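Local coordinates for putative branched-chain amino acid ABC transporter (Rhodospirillum rubrum ATCC 11170, PDB 3HUT), which probably binds a small amino acid ligand, likely branched-chain, outside the cytoplasm and delivers it to an ABC transporter for uptake, at residues 4-9 with 71-76; 8-13 with 77-82. One frame throughout, in Å; residues are numbered along the deposited sequence.

Contact 1: 4-9 with 71-76; sequences ALLLGY and PRVVGV
Leu-6 and Gly-8 pair with Val-74 and Gly-75 at the start of two neighbouring parallel strands in the five-stranded sheet of the first lobe, a Rossmann-like element of periplasmic binding proteins. Val-74 N donates to Leu-6 O at 3.0 Å, and Gly-8 N to Gly-75 O at 2.8 Å. The register slips between these two bonds: Leu-6 lies nearest Val-73 but Leu-7 nearest Gly-75, and Gly-75 N ends up buried without a partner in the model. A water bridges the two backbones ahead of the first direct bond, donating to Arg-72 O and accepting from Leu-6 N. Beside it, Leu-6 and Arg-72 run alongside each other in the same direction, with Leu-6 CD2 set obliquely against the guanidinium, 3.4 Å from Arg-72 NE. A bend at chi3 (-52°) brings NE in beside Leu-6 CD2, while Arg-72 NH2 forms a salt bridge with Asp-70. Leu-7 CD2 meets Val-74 CG2 at 4.0 Å. Gly-8 has no side chain to keep Val-73 CG1 away, and that methyl packs 3.7 Å from Gly-8 N. The axes of segments 5-9 and 73-76 cross at -34°. Strand 46-52 hydrogen-bonds the other edge of strand 5-11; Leu-5 and Leu-7 pack on helix 277-296, whereas Val-73 and Val-76 touch Met-97 in the loop before strand 99-101.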
# COMPACT_ATOMS: atom_id res chain seq x y z
N ALA A 4 -0.66 20.03 -24.77
CA ALA A 4 -0.45 19.48 -23.43
C ALA A 4 -0.11 17.99 -23.53
O ALA A 4 -0.68 17.27 -24.36
CB ALA A 4 -1.70 19.66 -22.59
N LEU A 5 0.84 17.53 -22.72
CA LEU A 5 1.23 16.12 -22.71
C LEU A 5 0.07 15.35 -22.12
O LEU A 5 -0.62 15.83 -21.22
CB LEU A 5 2.48 15.90 -21.85
CG LEU A 5 3.80 16.45 -22.40
CD1 LEU A 5 4.91 16.28 -21.37
CD2 LEU A 5 4.14 15.72 -23.69
N LEU A 6 -0.15 14.13 -22.62
CA LEU A 6 -1.27 13.31 -22.17
C LEU A 6 -0.92 12.01 -21.46
O LEU A 6 -0.07 11.25 -21.91
CB LEU A 6 -2.18 12.96 -23.34
CG LEU A 6 -3.51 13.68 -23.53
CD1 LEU A 6 -3.26 15.16 -23.78
CD2 LEU A 6 -4.26 13.05 -24.69
N LEU A 7 -1.61 11.77 -20.35
CA LEU A 7 -1.46 10.54 -19.58
C LEU A 7 -2.87 9.95 -19.51
O LEU A 7 -3.85 10.69 -19.41
CB LEU A 7 -0.98 10.83 -18.16
CG LEU A 7 0.44 11.38 -17.98
CD1 LEU A 7 0.65 11.70 -16.51
CD2 LEU A 7 1.46 10.36 -18.47
N GLY A 8 -2.97 8.63 -19.59
CA GLY A 8 -4.28 8.02 -19.50
C GLY A 8 -4.45 7.53 -18.08
O GLY A 8 -3.47 7.32 -17.38
N TYR A 9 -5.69 7.39 -17.63
CA TYR A 9 -5.93 6.89 -16.29
C TYR A 9 -7.19 6.04 -16.33
O TYR A 9 -8.29 6.57 -16.50
CB TYR A 9 -6.09 8.04 -15.29
CG TYR A 9 -5.88 7.66 -13.83
CD1 TYR A 9 -5.48 8.62 -12.90
CD2 TYR A 9 -6.08 6.35 -13.39
CE1 TYR A 9 -5.25 8.28 -11.56
CE2 TYR A 9 -5.86 6.00 -12.05
CZ TYR A 9 -5.44 6.97 -11.15
OH TYR A 9 -5.20 6.63 -9.83
N PRO A 71 -1.55 8.24 -30.04
CA PRO A 71 -0.13 8.62 -29.92
C PRO A 71 0.19 9.69 -28.88
O PRO A 71 1.34 9.82 -28.46
CB PRO A 71 0.22 9.06 -31.35
CG PRO A 71 -1.09 9.59 -31.86
CD PRO A 71 -2.05 8.53 -31.39
N ARG A 72 -0.81 10.46 -28.46
CA ARG A 72 -0.55 11.50 -27.47
C ARG A 72 -0.36 10.92 -26.07
O ARG A 72 0.34 11.49 -25.24
CB ARG A 72 -1.69 12.51 -27.45
CG ARG A 72 -1.94 13.17 -28.79
CD ARG A 72 -2.94 14.30 -28.66
NE ARG A 72 -4.16 13.89 -27.98
CZ ARG A 72 -5.02 13.00 -28.45
NH1 ARG A 72 -4.81 12.41 -29.62
NH2 ARG A 72 -6.12 12.71 -27.76
N VAL A 73 -0.99 9.78 -25.80
CA VAL A 73 -0.89 9.14 -24.50
C VAL A 73 0.48 8.49 -24.35
O VAL A 73 0.77 7.49 -25.01
CB VAL A 73 -1.99 8.07 -24.33
CG1 VAL A 73 -1.89 7.44 -22.96
CG2 VAL A 73 -3.37 8.71 -24.55
N VAL A 74 1.32 9.05 -23.49
CA VAL A 74 2.66 8.51 -23.30
C VAL A 74 2.80 7.57 -22.11
O VAL A 74 3.81 6.89 -21.96
CB VAL A 74 3.69 9.65 -23.16
CG1 VAL A 74 3.73 10.47 -24.45
CG2 VAL A 74 3.32 10.55 -21.99
N GLY A 75 1.77 7.54 -21.27
CA GLY A 75 1.81 6.68 -20.11
C GLY A 75 0.40 6.50 -19.58
O GLY A 75 -0.47 7.34 -19.82
N VAL A 76 0.17 5.42 -18.85
CA VAL A 76 -1.15 5.18 -18.30
C VAL A 76 -1.10 4.93 -16.80
O VAL A 76 -0.31 4.10 -16.33
CB VAL A 76 -1.81 3.94 -18.96
CG1 VAL A 76 -3.12 3.59 -18.23
CG2 VAL A 76 -2.09 4.21 -20.43
O HOH W 1 1.47 13.88 -25.21

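Contact 2: 8-13 with 77-82; sequences GYELPL and LGDFSS
Asp-79 OD1 lies 3.4 Å from Pro-12 CD and accepts two hydrogen bonds, one from Ser-53 OG and one from Phe-80 N at 3.1 Å. The Phe-80 bond uses the lone pair facing away from OD2, which ties the carboxylate back to its own chain. The other oxygen, OD2, approaches Glu-10 OE1 to 2.5 Å, with the carboxylate planes 81° apart; two acid oxygens this close suggest that one group carries a proton. Glu-10 arrives there with CG between its backbone N and carbonyl carbon (chi1 53°) and the rest of the chain extended, and its OE2 is hydrogen-bonded to Tyr-92 OH of helix 82-95. These acids sit where two parallel strands of the first lobe run out, at the C-terminal end of the sheet, which faces the interlobe cleft in type I periplasmic binding proteins. The strands are joined by three backbone bonds: Leu-77 N to Gly-8 O at 2.6 Å, Glu-10 N to Leu-77 O, and Asp-79 N to Glu-10 O at 2.8 Å. On the face opposite Glu-10, Leu-77 CB stands over the centre of the Tyr-9 ring, a CH-pi contact 3.5 Å from the centroid, and Leu-11 CD2 lies toward the rim of its other face. Pro-12 crosses Phe-80 at about a right angle, its CD 3.7 Å from Phe-80 CB, while the Phe-80 ring stacks with Tyr-20. Ser-81 then N-caps helix 82-95, its OG accepting from Val-84 N.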
# COMPACT_ATOMS: atom_id res chain seq x y z
N GLY A 8 -2.97 8.63 -19.59
CA GLY A 8 -4.28 8.02 -19.50
C GLY A 8 -4.45 7.53 -18.08
O GLY A 8 -3.47 7.32 -17.38
N TYR A 9 -5.69 7.39 -17.63
CA TYR A 9 -5.93 6.89 -16.29
C TYR A 9 -7.19 6.04 -16.33
O TYR A 9 -8.29 6.57 -16.50
CB TYR A 9 -6.09 8.04 -15.29
CG TYR A 9 -5.88 7.66 -13.83
CD1 TYR A 9 -5.48 8.62 -12.90
CD2 TYR A 9 -6.08 6.35 -13.39
CE1 TYR A 9 -5.25 8.28 -11.56
CE2 TYR A 9 -5.86 6.00 -12.05
CZ TYR A 9 -5.44 6.97 -11.15
OH TYR A 9 -5.20 6.63 -9.83
N GLU A 10 -7.03 4.73 -16.21
CA GLU A 10 -8.18 3.84 -16.20
C GLU A 10 -8.47 3.54 -14.73
O GLU A 10 -7.57 3.18 -13.97
CB GLU A 10 -7.91 2.55 -16.98
CG GLU A 10 -6.65 1.79 -16.57
CD GLU A 10 -6.54 0.45 -17.28
OE1 GLU A 10 -7.25 -0.50 -16.89
OE2 GLU A 10 -5.74 0.35 -18.24
N LEU A 11 -9.73 3.72 -14.34
CA LEU A 11 -10.16 3.49 -12.97
C LEU A 11 -11.67 3.23 -12.91
O LEU A 11 -12.41 3.62 -13.81
CB LEU A 11 -9.81 4.70 -12.09
CG LEU A 11 -9.96 6.12 -12.66
CD1 LEU A 11 -11.25 6.26 -13.45
CD2 LEU A 11 -9.92 7.13 -11.52
N PRO A 12 -12.13 2.56 -11.85
CA PRO A 12 -13.55 2.25 -11.69
C PRO A 12 -14.40 3.40 -11.15
O PRO A 12 -14.26 3.80 -10.00
CB PRO A 12 -13.53 1.04 -10.76
CG PRO A 12 -12.36 1.33 -9.87
CD PRO A 12 -11.32 1.85 -10.84
N LEU A 13 -15.29 3.92 -12.00
CA LEU A 13 -16.19 5.01 -11.60
C LEU A 13 -17.63 4.51 -11.54
O LEU A 13 -18.55 5.24 -11.18
CB LEU A 13 -16.08 6.18 -12.58
CG LEU A 13 -14.72 6.88 -12.53
CD1 LEU A 13 -14.68 8.01 -13.54
CD2 LEU A 13 -14.46 7.41 -11.11
N LEU A 77 -1.91 5.67 -16.04
CA LEU A 77 -2.01 5.48 -14.60
C LEU A 77 -3.02 4.36 -14.62
O LEU A 77 -4.07 4.47 -15.26
CB LEU A 77 -2.55 6.73 -13.93
CG LEU A 77 -1.38 7.70 -13.87
CD1 LEU A 77 -1.88 9.10 -13.67
CD2 LEU A 77 -0.43 7.25 -12.75
N GLY A 78 -2.75 3.29 -13.90
CA GLY A 78 -3.64 2.18 -14.10
C GLY A 78 -4.34 1.21 -13.20
O GLY A 78 -3.81 0.20 -12.78
N ASP A 79 -5.61 1.48 -13.05
CA ASP A 79 -6.51 0.65 -12.30
C ASP A 79 -6.30 0.11 -10.92
O ASP A 79 -5.23 -0.23 -10.46
CB ASP A 79 -6.99 -0.48 -13.21
CG ASP A 79 -8.42 -0.26 -13.69
OD1 ASP A 79 -9.30 -0.12 -12.81
OD2 ASP A 79 -8.69 -0.21 -14.92
N PHE A 80 -7.45 0.08 -10.28
CA PHE A 80 -7.65 -0.33 -8.93
C PHE A 80 -7.29 -1.77 -8.54
O PHE A 80 -6.42 -1.99 -7.70
CB PHE A 80 -9.10 -0.06 -8.63
CG PHE A 80 -9.49 -0.48 -7.31
CD1 PHE A 80 -8.96 0.17 -6.21
CD2 PHE A 80 -10.30 -1.59 -7.14
CE1 PHE A 80 -9.24 -0.27 -4.94
CE2 PHE A 80 -10.59 -2.04 -5.88
CZ PHE A 80 -10.05 -1.39 -4.77
N SER A 81 -7.97 -2.74 -9.13
CA SER A 81 -7.72 -4.14 -8.79
C SER A 81 -6.54 -4.74 -9.54
O SER A 81 -6.18 -4.30 -10.63
CB SER A 81 -8.96 -4.99 -9.08
OG SER A 81 -9.19 -5.09 -10.47
N SER A 82 -5.95 -5.77 -8.94
CA SER A 82 -4.82 -6.45 -9.56
C SER A 82 -5.31 -7.15 -10.82
O SER A 82 -4.67 -7.07 -11.87
CB SER A 82 -4.22 -7.46 -8.58
OG SER A 82 -3.45 -6.80 -7.59

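How the contacts relate
Both contacts follow one seam between strands 5-11 and 73-78, and their centres are 14 Å apart. Gly-8 is shared by the two contacts: its N bonds into contact 1 and its O into contact 2. The two also touch through side chains, Val-76 CG1 packing 4.2 Å from Glu-10 OE2. Contact 1, about 25 Å from the centre of the chain, belongs to the outer end of the lobe; contact 2 lies about 15 Å from that centre, where the strands give way to loops. Its position at the C-terminal end of the strands is consistent with a place near the ligand-binding cleft of related receptors.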